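Local coordinates for protein Hia (Adhesin) (Haemophilus influenzae, PDB 3EMF) that serves as a trimeric autotransporter adhesin of the bacterial outer membrane, the chain here being its binding domain HiaBD2, which probably contacts host cells, at residues A[48-51]-A[52-56]; A[61-64]-A[65-68]. One frame throughout, in Å; residues are numbered along the deposited sequence.

Interaction 1: residues A[48-51]-A[52-56]; sequences DKLL and VEDNT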
loop_
_atom_site.group_PDB
_atom_site.type_symbol
_atom_site.label_atom_id
_atom_site.label_comp_id
_atom_site.label_asym_id
_atom_site.label_seq_id
_atom_site.Cartn_x
_atom_site.Cartn_y
_atom_site.Cartn_z
ATOM N N ASP A 48 -15.240 -23.240 -2.343
ATOM C CA ASP A 48 -13.966 -22.649 -2.731
ATOM C C ASP A 48 -14.202 -21.498 -3.701
ATOM O O ASP A 48 -13.329 -21.160 -4.506
ATOM C CB ASP A 48 -13.018 -23.691 -3.341
ATOM C CG ASP A 48 -11.569 -23.207 -3.396
ATOM O OD1 ASP A 48 -10.914 -23.375 -4.448
ATOM O OD2 ASP A 48 -11.086 -22.653 -2.386
ATOM N N LYS A 49 -15.389 -20.903 -3.638
ATOM C CA LYS A 49 -15.601 -19.618 -4.305
ATOM C C LYS A 49 -15.602 -18.484 -3.277
ATOM O O LYS A 49 -15.820 -18.715 -2.097
ATOM C CB LYS A 49 -16.894 -19.611 -5.115
ATOM C CG LYS A 49 -18.150 -19.822 -4.295
ATOM C CD LYS A 49 -19.300 -20.272 -5.190
ATOM C CE LYS A 49 -19.380 -19.414 -6.452
ATOM N NZ LYS A 49 -20.457 -19.846 -7.393
ATOM N N LEU A 50 -15.352 -17.267 -3.741
ATOM C CA LEU A 50 -15.288 -16.092 -2.879
ATOM C C LEU A 50 -16.653 -15.735 -2.281
ATOM O O LEU A 50 -17.648 -15.641 -2.996
ATOM C CB LEU A 50 -14.720 -14.913 -3.675
ATOM C CG LEU A 50 -13.264 -15.046 -4.136
ATOM C CD1 LEU A 50 -12.913 -14.048 -5.246
ATOM C CD2 LEU A 50 -12.332 -14.860 -2.954
ATOM N N LEU A 51 -16.702 -15.541 -0.964
ATOM C CA LEU A 51 -17.941 -15.116 -0.309
ATOM C C LEU A 51 -18.458 -13.813 -0.906
ATOM O O LEU A 51 -19.661 -13.641 -1.116
ATOM C CB LEU A 51 -17.734 -14.913 1.201
ATOM C CG LEU A 51 -18.040 -16.043 2.191
ATOM C CD1 LEU A 51 -19.150 -16.961 1.676
ATOM C CD2 LEU A 51 -16.789 -16.830 2.478
ATOM N N VAL A 52 -17.545 -12.878 -1.144
ATOM C CA VAL A 52 -17.913 -11.593 -1.723
ATOM C C VAL A 52 -17.343 -11.509 -3.126
ATOM O O VAL A 52 -16.126 -11.498 -3.311
ATOM C CB VAL A 52 -17.415 -10.402 -0.852
ATOM C CG1 VAL A 52 -17.829 -9.077 -1.475
ATOM C CG2 VAL A 52 -17.967 -10.519 0.586
ATOM N N GLU A 53 -18.235 -11.477 -4.113
ATOM C CA GLU A 53 -17.858 -11.493 -5.510
ATOM C C GLU A 53 -17.168 -10.203 -5.951
ATOM O O GLU A 53 -17.364 -9.138 -5.366
ATOM C CB GLU A 53 -19.101 -11.718 -6.381
ATOM C CG GLU A 53 -19.574 -13.162 -6.438
ATOM C CD GLU A 53 -20.281 -13.632 -5.161
ATOM O OE1 GLU A 53 -20.636 -12.779 -4.310
ATOM O OE2 GLU A 53 -20.488 -14.864 -5.025
ATOM N N ASP A 54 -16.367 -10.308 -7.000
ATOM C CA ASP A 54 -15.708 -9.137 -7.584
ATOM C C ASP A 54 -16.649 -7.947 -7.823
ATOM O O ASP A 54 -16.302 -6.821 -7.480
ATOM C CB ASP A 54 -15.022 -9.509 -8.907
ATOM C CG ASP A 54 -13.686 -10.238 -8.706
ATOM O OD1 ASP A 54 -13.153 -10.262 -7.572
ATOM O OD2 ASP A 54 -13.153 -10.780 -9.701
ATOM N N ASN A 55 -17.820 -8.187 -8.424
ATOM C CA ASN A 55 -18.713 -7.086 -8.819
ATOM C C ASN A 55 -19.611 -6.611 -7.682
ATOM O O ASN A 55 -20.818 -6.456 -7.851
ATOM C CB ASN A 55 -19.568 -7.462 -10.034
ATOM C CG ASN A 55 -18.759 -7.514 -11.326
ATOM O OD1 ASN A 55 -17.720 -6.862 -11.448
ATOM N ND2 ASN A 55 -19.233 -8.293 -12.292
ATOM N N THR A 56 -18.994 -6.390 -6.528
ATOM C CA THR A 56 -19.674 -5.919 -5.336
ATOM C C THR A 56 -19.146 -4.526 -5.069
ATOM O O THR A 56 -17.958 -4.258 -5.287
ATOM C CB THR A 56 -19.336 -6.831 -4.143
ATOM O OG1 THR A 56 -19.703 -8.182 -4.467
ATOM C CG2 THR A 56 -20.068 -6.388 -2.869
HETATM O O HOH W 1 -21.801 -14.542 -2.458
#

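Interaction 2: residues A[61-64]-A[65-68]; sequences GNLR and KLGW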
loop_
_atom_site.group_PDB
_atom_site.type_symbol
_atom_site.label_atom_id
_atom_site.label_comp_id
_atom_site.label_asym_id
_atom_site.label_seq_id
_atom_site.Cartn_x
_atom_site.Cartn_y
_atom_site.Cartn_z
ATOM N N GLY A 61 -15.521 2.068 4.440
ATOM C CA GLY A 61 -15.035 1.208 5.496
ATOM C C GLY A 61 -13.995 0.196 5.015
ATOM O O GLY A 61 -13.035 -0.120 5.728
ATOM N N ASN A 62 -14.186 -0.327 3.810
ATOM C CA ASN A 62 -13.222 -1.253 3.221
ATOM C C ASN A 62 -11.868 -0.566 3.006
ATOM O O ASN A 62 -10.823 -1.140 3.293
ATOM C CB ASN A 62 -13.714 -1.783 1.870
ATOM C CG ASN A 62 -14.941 -2.681 1.963
ATOM O OD1 ASN A 62 -15.237 -3.294 2.998
ATOM N ND2 ASN A 62 -15.669 -2.774 0.840
ATOM N N LEU A 63 -11.883 0.664 2.491
ATOM C CA LEU A 63 -10.630 1.389 2.232
ATOM C C LEU A 63 -9.845 1.555 3.514
ATOM O O LEU A 63 -8.619 1.552 3.489
ATOM C CB LEU A 63 -10.893 2.770 1.647
ATOM C CG LEU A 63 -11.818 2.822 0.428
ATOM C CD1 LEU A 63 -11.870 4.230 -0.150
ATOM C CD2 LEU A 63 -11.330 1.843 -0.587
ATOM N N ARG A 64 -10.570 1.684 4.634
ATOM C CA ARG A 64 -9.952 1.955 5.917
ATOM C C ARG A 64 -9.258 0.713 6.454
ATOM O O ARG A 64 -8.543 0.779 7.440
ATOM C CB ARG A 64 -10.983 2.474 6.925
ATOM C CG ARG A 64 -11.574 3.824 6.537
ATOM C CD ARG A 64 -12.504 4.382 7.593
ATOM N NE ARG A 64 -12.812 5.777 7.299
ATOM C CZ ARG A 64 -14.035 6.270 7.182
ATOM N NH1 ARG A 64 -15.093 5.487 7.366
ATOM N NH2 ARG A 64 -14.202 7.552 6.896
ATOM N N LYS A 65 -9.470 -0.420 5.796
ATOM C CA LYS A 65 -8.868 -1.670 6.243
ATOM C C LYS A 65 -7.847 -2.216 5.254
ATOM O O LYS A 65 -7.340 -3.324 5.422
ATOM C CB LYS A 65 -9.946 -2.721 6.495
ATOM C CG LYS A 65 -10.928 -2.340 7.574
ATOM C CD LYS A 65 -11.800 -3.550 7.907
ATOM C CE LYS A 65 -12.703 -3.256 9.106
ATOM N NZ LYS A 65 -13.589 -2.077 8.866
ATOM N N LEU A 66 -7.527 -1.426 4.244
ATOM C CA LEU A 66 -6.485 -1.792 3.292
ATOM C C LEU A 66 -5.090 -1.567 3.859
ATOM O O LEU A 66 -4.854 -0.649 4.644
ATOM C CB LEU A 66 -6.642 -0.968 2.017
ATOM C CG LEU A 66 -7.893 -1.184 1.170
ATOM C CD1 LEU A 66 -7.831 -0.217 -0.028
ATOM C CD2 LEU A 66 -7.999 -2.608 0.698
ATOM N N GLY A 67 -4.153 -2.405 3.452
ATOM C CA GLY A 67 -2.808 -2.249 3.937
ATOM C C GLY A 67 -1.934 -3.426 3.609
ATOM O O GLY A 67 -2.381 -4.404 3.013
ATOM N N TRP A 68 -0.666 -3.303 3.963
ATOM C CA TRP A 68 0.259 -4.410 3.832
ATOM C C TRP A 68 1.049 -4.499 5.130
ATOM O O TRP A 68 1.080 -3.546 5.917
ATOM C CB TRP A 68 1.186 -4.218 2.606
ATOM C CG TRP A 68 1.845 -2.882 2.503
ATOM C CD1 TRP A 68 1.293 -1.714 2.017
ATOM C CD2 TRP A 68 3.200 -2.566 2.856
ATOM N NE1 TRP A 68 2.228 -0.708 2.061
ATOM C CE2 TRP A 68 3.406 -1.209 2.559
ATOM C CE3 TRP A 68 4.263 -3.307 3.384
ATOM C CZ2 TRP A 68 4.629 -0.571 2.792
ATOM C CZ3 TRP A 68 5.471 -2.673 3.611
ATOM C CH2 TRP A 68 5.646 -1.325 3.309
HETATM O O HOH W 2 -13.419 0.343 8.563
HETATM O O HOH W 3 -6.222 1.889 4.936
#

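Interaction 1: residues A[48-51]-A[52-56]
Glu53 folds back over the carbonyl groups of Leu50 and Leu51, with one water closing the gap. The chain bends at chi2 (75°), which carries the carboxylate back along the backbone: OE1 comes to 3.4 Å from Leu51 O and OE2 to 3.6 Å from Leu50 O. Leu51 O and Glu53 OE1, both acceptors, cannot bond to each other directly and are bridged by water 1. It is placed to donate to both Leu51 O (2.7 Å) and Glu53 OE1 (2.8 Å), but has more acceptors in reach than protons, so not every bond can form at once. Lys49 NZ, 5.5 Å from Glu53 OE2, is too far for a salt bridge but may still ease the negative charge of the carboxylate.

Leu50 lays its CB in van der Waals contact with Val52 O at 3.7 Å. The apolar contact is slighter: Val52 CG2, anti to its own carbonyl carbon and beside the backbone N, brushes Leu51 CB at 4.4 Å. Further along, Thr56 OG1 donates to Glu53 O over 2.7 Å, tilted 32° from the carbonyl plane, and so ties down the residue that carries the carboxylate; between them, Asn55 is the centre of an inverse gamma turn.

A backbone hydrogen bond between Leu51 and Glu43 and the packing of Val52 on Leu9 anchor the segment within its own chain. Arg64 of the second subunit forms a salt bridge with Asp54 OD1 and a hydrogen bond with Val52 O. This is an irregular surface loop of HiaBD2, joining helices 24-30 and 60-63, that docks on a neighbouring subunit.

Interaction 2: residues A[61-64]-A[65-68]
Lys65 N and Leu66 N turn back on the carbonyls of Asn62 and Leu63. The first donates to Asn62 O at 2.9 Å and the second to Leu63 O at 3.3 Å; both donors stand well above the carbonyl planes, 59° and 69° out.

Two waters extend this backbone pairing. Water 2 donates to Gly61 O; its approach to Lys65 NZ, at 2.4 Å, is implausibly short and therefore doubtful. The lysine runs extended along its carbons and then bends at chi4 (58°); on the way, CG passes 3.6 Å from Gly61 O. Water 3 donates to both Leu63 O and Leu66 O.

Residues Leu63 to Leu66 form a type I beta turn, through which helix 60-63 leads into strand 67-74, which belongs to the Trp-ring region of trimeric autotransporters. There Trp68 meets Trp68 of each of the other two subunits edge-to-face.

Among apolar contacts, Leu63 and Leu66 lie side by side and point the same way, CD2 of the former 4.1 Å from CD1 of the latter. Leu63 packs on Leu63 of the second subunit and Leu66 on Leu66 of the third.

Besides its bond to Val52 of the third subunit, Arg64 NH2 is hydrogen-bonded to Leu41 O of that subunit.

The two contacts follow in series along the chain, with their centres about 17 Å apart and their nearest atoms about 7 Å apart, so neither touches the other within one subunit. Interaction 1 lies at the surface, in the loop ahead of helix 60-63; interaction 2 is buried and leads from that helix into strand 67-74. Across the trimer, however, they are joined: residues 52-54 of one chain receive Arg64 of the next, so the outer loop of one subunit is bonded to the helix-to-strand turn of another. Repeated round three chains, this pairing ties the loop of each subunit to the helix-to-strand connection of a neighbour.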